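Local coordinates for protein putative isochorismatase hydrolase (PDB 3LQY) that probably acts as an isochorismatase-family hydrolase, though its natural substrate is not established, at residues A45-R48 with P53-H56; V55-E60 with T102-V107; L116-A121 with D128-A133; E140-H145 with D184-G189. All coordinates share one frame; numbering follows the deposited sequence.

Contact 1 (A45-R48 with P53-H56); sequences AKFR and PVVH
The Phe47 ring meets Pro53 and Val54 obliquely: Val54 CG2 and the carbonyl oxygen of Pro53 both approach it on a slant. Helix 33-49 and strand 54-59 are the helix and the second strand of a beta-alpha-beta crossover from strand 8-13, part of the alpha/beta fold of isochorismatase-like hydrolases, and this contact closes the short return from helix to strand. The nearest approach is Phe47 CD2 to Pro53 O at 3.2 Å; CE2 of the same ring stands 3.7 Å from that oxygen, so the CD2-CE2 side of the ring slants over a backbone carbonyl just before the strand begins. Beside it the packing is purely apolar, with Phe47 CB 3.7 Å from Val54 CG2. Val54 holds CG1 anti to its own nitrogen (chi1 178°), which leaves CG2 as the methyl that faces the phenylalanine. Leu52 and Leu10 also touch the Phe47 side chain, and Leu12 touches Val54, so the hydrophobic patch continues over strand 8-13. Farther along, the side chains of Arg48 and His56 converge on Glu88: NE of the arginine makes a salt bridge to one carboxylate oxygen, and NE2 of the histidine is hydrogen-bonded to the other. The shared acid probably eases the proximity of these two basic groups, whose Arg48 NH2 and His56 NE2 atoms are 4.5 Å apart.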
# COMPACT_ATOMS: atom_id res chain seq x y z
N ALA A 45 -10.18 -7.39 -6.44
CA ALA A 45 -11.23 -8.24 -6.98
C ALA A 45 -10.63 -9.46 -7.68
O ALA A 45 -11.16 -10.57 -7.57
CB ALA A 45 -12.13 -7.44 -7.96
N LYS A 46 -9.54 -9.25 -8.40
CA LYS A 46 -8.83 -10.36 -9.06
C LYS A 46 -8.30 -11.40 -8.06
O LYS A 46 -8.47 -12.59 -8.25
CB LYS A 46 -7.70 -9.81 -9.94
CG LYS A 46 -7.05 -10.86 -10.89
CD LYS A 46 -8.09 -11.63 -11.72
CE LYS A 46 -7.53 -12.15 -13.01
NZ LYS A 46 -8.57 -12.63 -13.93
N PHE A 47 -7.67 -10.94 -6.98
CA PHE A 47 -7.06 -11.83 -5.97
C PHE A 47 -8.13 -12.70 -5.30
O PHE A 47 -7.96 -13.93 -5.17
CB PHE A 47 -6.23 -11.04 -4.92
CG PHE A 47 -4.76 -10.92 -5.26
CD1 PHE A 47 -4.33 -10.09 -6.31
CD2 PHE A 47 -3.81 -11.65 -4.56
CE1 PHE A 47 -2.92 -10.00 -6.65
CE2 PHE A 47 -2.41 -11.57 -4.89
CZ PHE A 47 -1.99 -10.76 -5.94
N ARG A 48 -9.24 -12.06 -4.91
CA ARG A 48 -10.33 -12.75 -4.25
C ARG A 48 -11.01 -13.72 -5.22
O ARG A 48 -11.42 -14.80 -4.82
CB ARG A 48 -11.38 -11.76 -3.73
CG ARG A 48 -10.91 -10.90 -2.57
CD ARG A 48 -11.83 -9.72 -2.37
NE ARG A 48 -11.51 -9.01 -1.14
CZ ARG A 48 -12.10 -7.88 -0.75
NH1 ARG A 48 -13.03 -7.32 -1.53
NH2 ARG A 48 -11.77 -7.29 0.40
N PRO A 53 -4.05 -14.90 -1.45
CA PRO A 53 -3.92 -14.14 -0.22
C PRO A 53 -4.04 -12.61 -0.41
O PRO A 53 -3.46 -12.05 -1.36
CB PRO A 53 -2.51 -14.52 0.26
CG PRO A 53 -2.25 -15.81 -0.34
CD PRO A 53 -2.86 -15.74 -1.68
N VAL A 54 -4.78 -11.98 0.49
CA VAL A 54 -4.91 -10.53 0.56
C VAL A 54 -4.61 -10.08 1.99
O VAL A 54 -5.25 -10.57 2.94
CB VAL A 54 -6.33 -10.07 0.17
CG1 VAL A 54 -6.44 -8.57 0.28
CG2 VAL A 54 -6.63 -10.51 -1.24
N VAL A 55 -3.63 -9.18 2.14
CA VAL A 55 -3.30 -8.61 3.44
C VAL A 55 -3.36 -7.09 3.40
O VAL A 55 -2.87 -6.44 2.46
CB VAL A 55 -1.92 -9.01 3.95
CG1 VAL A 55 -1.67 -8.45 5.35
CG2 VAL A 55 -1.74 -10.51 3.95
N HIS A 56 -3.97 -6.53 4.46
CA HIS A 56 -4.12 -5.08 4.60
C HIS A 56 -3.24 -4.52 5.69
O HIS A 56 -3.00 -5.16 6.74
CB HIS A 56 -5.59 -4.72 4.95
CG HIS A 56 -6.60 -5.31 4.02
ND1 HIS A 56 -7.13 -4.60 2.96
CD2 HIS A 56 -7.19 -6.53 3.99
CE1 HIS A 56 -8.02 -5.36 2.33
NE2 HIS A 56 -8.06 -6.54 2.92

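Contact 2 (V55-E60 with T102-V107); sequences VHVRHE and TDLKKV
Leu104 presents its CD1 methyl to both Val55 and Val57, alternate residues that turn the same way from strand 54-59 toward helix 104-110. This is the closer-packed part of the contact: Leu104 CD1 lies 4.2 Å from Val55 CG1 and 4.3 Å from Val57 CG2. The leucine gets there with CG anti to the backbone nitrogen (chi1 -178°), which swings CD1 over to the two valines. One turn later the fit is looser, since Val107 CG1 stands 4.4 Å from Val55 CG1 and Val107 itself is partly exposed. Where the helix starts, Leu104 N donates to Thr102 OG1 at 3.1 Å in an ST turn, and that hydroxyl also bonds to Ser98 O. The end of the strand is more polar and partly open to solvent. There Arg58 grips Glu60 end-on, NH1 and NH2 both reaching OE2 from one face of the carboxylate, with NH1 to OE2 at 3.0 Å. Strand 54-59 runs between strands 8-13 and 90-93 of the parallel sheet; helix 104-110 covers one face of it, while helix 33-49 packs on the other.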
# COMPACT_ATOMS: atom_id res chain seq x y z
N VAL A 55 -3.63 -9.18 2.14
CA VAL A 55 -3.30 -8.61 3.44
C VAL A 55 -3.36 -7.09 3.40
O VAL A 55 -2.87 -6.44 2.46
CB VAL A 55 -1.92 -9.01 3.95
CG1 VAL A 55 -1.67 -8.45 5.35
CG2 VAL A 55 -1.74 -10.51 3.95
N HIS A 56 -3.97 -6.53 4.46
CA HIS A 56 -4.12 -5.08 4.60
C HIS A 56 -3.24 -4.52 5.69
O HIS A 56 -3.00 -5.16 6.74
CB HIS A 56 -5.59 -4.72 4.95
CG HIS A 56 -6.60 -5.31 4.02
ND1 HIS A 56 -7.13 -4.60 2.96
CD2 HIS A 56 -7.19 -6.53 3.99
CE1 HIS A 56 -8.02 -5.36 2.33
NE2 HIS A 56 -8.06 -6.54 2.92
N VAL A 57 -2.82 -3.28 5.49
CA VAL A 57 -2.03 -2.59 6.49
C VAL A 57 -2.73 -1.27 6.72
O VAL A 57 -3.21 -0.68 5.79
CB VAL A 57 -0.60 -2.37 6.00
CG1 VAL A 57 0.11 -1.44 6.94
CG2 VAL A 57 0.14 -3.74 5.88
N ARG A 58 -2.80 -0.84 7.97
CA ARG A 58 -3.48 0.35 8.37
C ARG A 58 -2.65 1.07 9.42
O ARG A 58 -2.10 0.44 10.30
CB ARG A 58 -4.84 -0.08 8.96
CG ARG A 58 -5.89 0.93 8.97
CD ARG A 58 -7.27 0.38 9.39
NE ARG A 58 -7.35 -0.05 10.80
CZ ARG A 58 -7.43 0.76 11.85
NH1 ARG A 58 -7.48 2.08 11.70
NH2 ARG A 58 -7.51 0.25 13.09
N HIS A 59 -2.57 2.39 9.34
CA HIS A 59 -1.76 3.19 10.27
C HIS A 59 -2.57 4.00 11.27
O HIS A 59 -3.58 4.62 10.90
CB HIS A 59 -0.92 4.20 9.46
CG HIS A 59 0.13 4.89 10.27
ND1 HIS A 59 1.44 4.45 10.28
CD2 HIS A 59 0.08 5.95 11.12
CE1 HIS A 59 2.15 5.22 11.09
NE2 HIS A 59 1.36 6.13 11.61
N GLU A 60 -2.12 3.99 12.52
CA GLU A 60 -2.62 4.93 13.51
C GLU A 60 -1.47 5.54 14.30
O GLU A 60 -0.57 4.84 14.73
CB GLU A 60 -3.62 4.23 14.47
CG GLU A 60 -5.00 3.99 13.85
CD GLU A 60 -6.04 3.35 14.83
OE1 GLU A 60 -5.71 2.97 15.98
OE2 GLU A 60 -7.20 3.22 14.41
N THR A 102 5.49 -4.36 14.03
CA THR A 102 4.22 -4.92 13.63
C THR A 102 4.38 -6.41 13.51
O THR A 102 5.47 -6.94 13.64
CB THR A 102 3.71 -4.38 12.26
OG1 THR A 102 4.42 -5.03 11.20
CG2 THR A 102 3.84 -2.89 12.19
N ASP A 103 3.27 -7.07 13.23
CA ASP A 103 3.19 -8.50 13.07
C ASP A 103 3.25 -8.88 11.61
O ASP A 103 2.94 -10.01 11.26
CB ASP A 103 1.84 -8.98 13.62
CG ASP A 103 1.64 -8.64 15.10
OD1 ASP A 103 2.66 -8.35 15.78
OD2 ASP A 103 0.48 -8.67 15.58
N LEU A 104 3.59 -7.93 10.74
CA LEU A 104 3.46 -8.18 9.30
C LEU A 104 4.22 -9.41 8.84
O LEU A 104 3.67 -10.24 8.10
CB LEU A 104 3.88 -6.98 8.47
CG LEU A 104 3.70 -7.23 6.97
CD1 LEU A 104 2.20 -7.44 6.64
CD2 LEU A 104 4.34 -6.11 6.13
N LYS A 105 5.47 -9.54 9.28
CA LYS A 105 6.32 -10.65 8.86
C LYS A 105 5.68 -11.95 9.33
O LYS A 105 5.35 -12.82 8.51
CB LYS A 105 7.73 -10.51 9.43
CG LYS A 105 8.80 -11.39 8.74
CD LYS A 105 10.14 -11.33 9.48
CE LYS A 105 11.24 -12.16 8.79
NZ LYS A 105 12.29 -12.63 9.76
N LYS A 106 5.49 -12.06 10.64
CA LYS A 106 4.87 -13.24 11.24
C LYS A 106 3.61 -13.60 10.46
O LYS A 106 3.38 -14.75 10.12
CB LYS A 106 4.54 -12.99 12.72
N VAL A 107 2.81 -12.60 10.15
CA VAL A 107 1.62 -12.81 9.34
C VAL A 107 1.91 -13.41 7.95
O VAL A 107 1.37 -14.47 7.60
CB VAL A 107 0.77 -11.50 9.23
CG1 VAL A 107 -0.24 -11.59 8.09
CG2 VAL A 107 0.06 -11.20 10.55

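Contact 3 (L116-A121 with D128-A133); sequences LVIVGA and DAVTRA
Ile118 gives up the most surface here, pressing from strand 115-121 against Val130 and Thr131 on the first turns of helix 128-137. Its two branches divide the work. With CG1 anti to the carbonyl carbon (chi1 -70°), CG2 falls anti to the backbone nitrogen and meets Val130 CG1 tip to tip at 4.2 Å; the longer arm carries CD1 across Thr131, 3.6 Å from OG1 and 4.1 Å from the CA of that threonine. Val130 turns CG1 toward the isoleucine from the crowded position between its own nitrogen and carbonyl carbon (chi1 73°). Thr131 OG1 is satisfied within the helix by donating to Ile127 O, one turn back, so a methyl can lie beside the hydroxyl without costing it a partner. With an alanine in place of Ile118, both the Val130 methyl and the flank of Thr131 would probably lose their packing partner, leaving a gap between helix and sheet. Away from the strand, Arg132 NE reaches Asp128 OD1 at 2.9 Å in a salt bridge one turn apart, on its syn side. Strand and helix are successive elements of the parallel alpha/beta fold, joined by a short turn that includes Cys126, oxidised here to 3-sulfinoalanine. Because the contact is made by branched aliphatic groups and a hydroxyl already bonded to its own helix, between these two segments the helix is probably held to the strand by shape and burial rather than by polar pairing.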
# COMPACT_ATOMS: atom_id res chain seq x y z
N LEU A 116 5.01 -10.50 -3.24
CA LEU A 116 4.07 -9.44 -2.85
C LEU A 116 3.71 -8.58 -4.05
O LEU A 116 4.55 -8.29 -4.90
CB LEU A 116 4.66 -8.55 -1.77
CG LEU A 116 5.11 -9.20 -0.46
CD1 LEU A 116 5.81 -8.18 0.44
CD2 LEU A 116 3.97 -9.86 0.25
N VAL A 117 2.44 -8.16 -4.10
CA VAL A 117 2.00 -7.13 -5.04
C VAL A 117 1.54 -5.97 -4.16
O VAL A 117 0.67 -6.16 -3.32
CB VAL A 117 0.86 -7.60 -5.95
CG1 VAL A 117 0.27 -6.40 -6.74
CG2 VAL A 117 1.35 -8.66 -6.91
N ILE A 118 2.18 -4.81 -4.33
CA ILE A 118 2.07 -3.69 -3.37
C ILE A 118 1.28 -2.55 -3.97
O ILE A 118 1.53 -2.14 -5.10
CB ILE A 118 3.47 -3.23 -2.94
CG1 ILE A 118 4.10 -4.32 -2.05
CG2 ILE A 118 3.44 -1.89 -2.23
CD1 ILE A 118 5.65 -4.33 -2.06
N VAL A 119 0.30 -2.07 -3.21
CA VAL A 119 -0.51 -0.93 -3.61
C VAL A 119 -0.73 -0.07 -2.35
O VAL A 119 -0.51 -0.52 -1.23
CB VAL A 119 -1.85 -1.38 -4.26
CG1 VAL A 119 -1.59 -2.42 -5.39
CG2 VAL A 119 -2.86 -1.90 -3.20
N GLY A 120 -1.15 1.16 -2.55
CA GLY A 120 -1.45 2.01 -1.40
C GLY A 120 -0.72 3.35 -1.36
O GLY A 120 -0.44 3.94 -2.39
N ALA A 121 -0.42 3.81 -0.17
CA ALA A 121 -0.01 5.21 0.03
C ALA A 121 0.84 5.31 1.30
O ALA A 121 0.65 4.51 2.22
CB ALA A 121 -1.24 6.10 0.13
N ASP A 128 7.64 3.16 -0.51
CA ASP A 128 9.11 3.07 -0.64
C ASP A 128 9.63 2.20 0.47
O ASP A 128 10.35 1.23 0.23
CB ASP A 128 9.76 4.45 -0.55
CG ASP A 128 11.29 4.38 -0.80
OD1 ASP A 128 11.62 3.89 -1.89
OD2 ASP A 128 12.10 4.83 0.07
N ALA A 129 9.22 2.48 1.71
CA ALA A 129 9.73 1.74 2.88
C ALA A 129 9.40 0.26 2.83
O ALA A 129 10.23 -0.56 3.09
CB ALA A 129 9.16 2.32 4.23
N VAL A 130 8.14 -0.08 2.55
CA VAL A 130 7.79 -1.50 2.61
C VAL A 130 8.42 -2.29 1.46
O VAL A 130 8.77 -3.47 1.64
CB VAL A 130 6.23 -1.76 2.68
CG1 VAL A 130 5.55 -1.49 1.36
CG2 VAL A 130 5.97 -3.18 3.13
N THR A 131 8.51 -1.68 0.29
CA THR A 131 9.05 -2.40 -0.85
C THR A 131 10.52 -2.73 -0.62
O THR A 131 10.96 -3.87 -0.81
CB THR A 131 8.88 -1.60 -2.14
OG1 THR A 131 7.49 -1.26 -2.29
CG2 THR A 131 9.31 -2.42 -3.33
N ARG A 132 11.28 -1.75 -0.16
CA ARG A 132 12.72 -1.94 0.10
C ARG A 132 12.94 -2.85 1.27
O ARG A 132 13.82 -3.71 1.22
CB ARG A 132 13.38 -0.60 0.36
CG ARG A 132 13.35 0.27 -0.85
CD ARG A 132 14.19 1.52 -0.60
NE ARG A 132 14.10 2.48 -1.69
CZ ARG A 132 15.11 3.09 -2.31
NH1 ARG A 132 16.40 2.82 -2.03
NH2 ARG A 132 14.83 3.95 -3.25
N ALA A 133 12.11 -2.74 2.31
CA ALA A 133 12.24 -3.64 3.45
C ALA A 133 11.94 -5.09 3.06
O ALA A 133 12.66 -6.03 3.47
CB ALA A 133 11.35 -3.19 4.62

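Contact 4 (E140-H145 with D184-G189); sequences ECAVAH and DELIAG
Glu185 OE2 has two partners, a water that links it to His145 and the backbone nitrogen of Ser182. The water donates to Glu185 OE2 at 2.7 Å and sits at the edge of the imidazole, in the ring plane, 3.0 Å from His145 NE2. Histidine and carboxylate do not meet directly, as His145 NE2 and Glu185 OE2 are 4.9 Å apart; the bridge lies at the margin of the contact, and the acid might favour a protonated imidazole. Inside it, Leu186 does the packing. Its two methyls are spread along the strand: CD1 is 3.7 Å from Ala144 CB, and CD2 is 4.0 Å from Ala142 CB. With CG anti to the carbonyl carbon (chi1 -74°), the branch extends from helix 183-187 to the sheet. Strand 140-149 lies next to the edge strand 179-181 in the parallel sheet of this alpha/beta fold, and the short C-terminal helix folds back over both. Leu186 also touches Asn179 and Ala181 on that edge strand and Val117 on strand 115-121. Two alanines two residues apart offer small methyls, which lets the leucine come close to the strand backbone; its CD1 is 3.8 Å from Ala144 CA. On the flank of the helix, Ile187 rests against Lys42 and Leu43 of helix 33-49.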
# COMPACT_ATOMS: atom_id res chain seq x y z
N GLU A 140 9.95 -11.48 -3.40
CA GLU A 140 9.95 -10.87 -4.74
C GLU A 140 8.79 -9.89 -4.76
O GLU A 140 7.68 -10.24 -4.40
CB GLU A 140 9.78 -11.92 -5.84
CG GLU A 140 10.81 -12.99 -5.79
CD GLU A 140 10.58 -14.02 -6.85
OE1 GLU A 140 9.66 -13.84 -7.67
OE2 GLU A 140 11.31 -15.01 -6.85
N CYS A 141 9.06 -8.63 -5.12
CA CYS A 141 8.06 -7.59 -4.99
C CYS A 141 7.67 -7.08 -6.36
O CYS A 141 8.51 -6.98 -7.28
CB CYS A 141 8.63 -6.42 -4.19
SG CYS A 141 9.06 -6.81 -2.50
N ALA A 142 6.40 -6.72 -6.46
CA ALA A 142 5.91 -5.92 -7.55
C ALA A 142 5.14 -4.77 -6.93
O ALA A 142 4.66 -4.87 -5.81
CB ALA A 142 5.02 -6.75 -8.46
N VAL A 143 5.01 -3.69 -7.69
CA VAL A 143 4.32 -2.50 -7.26
C VAL A 143 3.44 -2.10 -8.42
O VAL A 143 3.92 -1.96 -9.56
CB VAL A 143 5.30 -1.36 -6.82
CG1 VAL A 143 4.54 -0.15 -6.34
CG2 VAL A 143 6.28 -1.85 -5.74
N ALA A 144 2.12 -1.97 -8.15
CA ALA A 144 1.22 -1.53 -9.17
C ALA A 144 1.26 -0.01 -9.14
O ALA A 144 0.70 0.60 -8.27
CB ALA A 144 -0.19 -2.05 -8.92
N HIS A 145 1.92 0.59 -10.11
CA HIS A 145 2.26 2.01 -9.98
C HIS A 145 1.06 2.94 -10.02
O HIS A 145 1.07 4.02 -9.41
CB HIS A 145 3.28 2.43 -11.04
CG HIS A 145 2.82 2.22 -12.45
ND1 HIS A 145 1.98 3.10 -13.10
CD2 HIS A 145 3.13 1.26 -13.36
CE1 HIS A 145 1.76 2.66 -14.33
NE2 HIS A 145 2.45 1.55 -14.51
N ASP A 184 -3.47 -3.24 -14.48
CA ASP A 184 -4.00 -4.04 -15.60
C ASP A 184 -2.98 -5.05 -16.10
O ASP A 184 -3.33 -6.20 -16.41
CB ASP A 184 -4.49 -3.13 -16.73
CG ASP A 184 -5.87 -2.49 -16.43
OD1 ASP A 184 -6.63 -3.07 -15.63
OD2 ASP A 184 -6.20 -1.41 -16.98
N GLU A 185 -1.70 -4.63 -16.16
CA GLU A 185 -0.63 -5.52 -16.57
C GLU A 185 -0.45 -6.64 -15.56
O GLU A 185 -0.20 -7.78 -15.92
CB GLU A 185 0.67 -4.74 -16.76
CG GLU A 185 0.62 -3.77 -17.93
CD GLU A 185 1.77 -2.80 -17.99
OE1 GLU A 185 1.95 -2.18 -19.06
OE2 GLU A 185 2.53 -2.65 -16.99
N LEU A 186 -0.58 -6.31 -14.28
CA LEU A 186 -0.41 -7.32 -13.24
C LEU A 186 -1.64 -8.24 -13.24
O LEU A 186 -1.53 -9.45 -13.01
CB LEU A 186 -0.17 -6.67 -11.87
CG LEU A 186 1.23 -6.04 -11.65
CD1 LEU A 186 1.22 -5.04 -10.52
CD2 LEU A 186 2.27 -7.12 -11.40
N ILE A 187 -2.81 -7.66 -13.50
CA ILE A 187 -4.05 -8.44 -13.56
C ILE A 187 -3.95 -9.46 -14.71
O ILE A 187 -4.20 -10.67 -14.51
CB ILE A 187 -5.29 -7.51 -13.72
CG1 ILE A 187 -5.65 -6.89 -12.36
CG2 ILE A 187 -6.50 -8.27 -14.31
CD1 ILE A 187 -6.64 -5.70 -12.44
N ALA A 188 -3.54 -8.95 -15.89
CA ALA A 188 -3.34 -9.77 -17.10
C ALA A 188 -2.45 -11.02 -16.92
O ALA A 188 -2.46 -11.89 -17.80
CB ALA A 188 -2.82 -8.90 -18.28
N GLY A 189 -1.71 -11.13 -15.80
CA GLY A 189 -0.78 -12.26 -15.60
C GLY A 189 -1.07 -13.18 -14.42
O GLY A 189 -2.10 -13.02 -13.75
O HOH W 1 2.69 0.07 -17.14

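In the fold
All four contacts fasten helices to one parallel sheet. Contacts 1 and 2 share strand 54-59 but use its two faces, their centres about 14 Å apart. On the face of contact 1, Phe47 CZ reaches Val117 CG2 at 4.1 Å, and Lys46 CE comes within 3.9 Å of Ile187 O in contact 4. Contacts 3 and 4 sit on neighbouring strands, probably joined by backbone hydrogen bonds such as Ile118 N to Ala142 O at 2.9 Å, with centres about 12 Å apart. The oxidised Cys126 lies in the turn between the segments of contact 3, consistent with a reactive thiol like those of cysteine-dependent relatives. Contacts 2 and 4 are farthest apart, about 21 Å between centres.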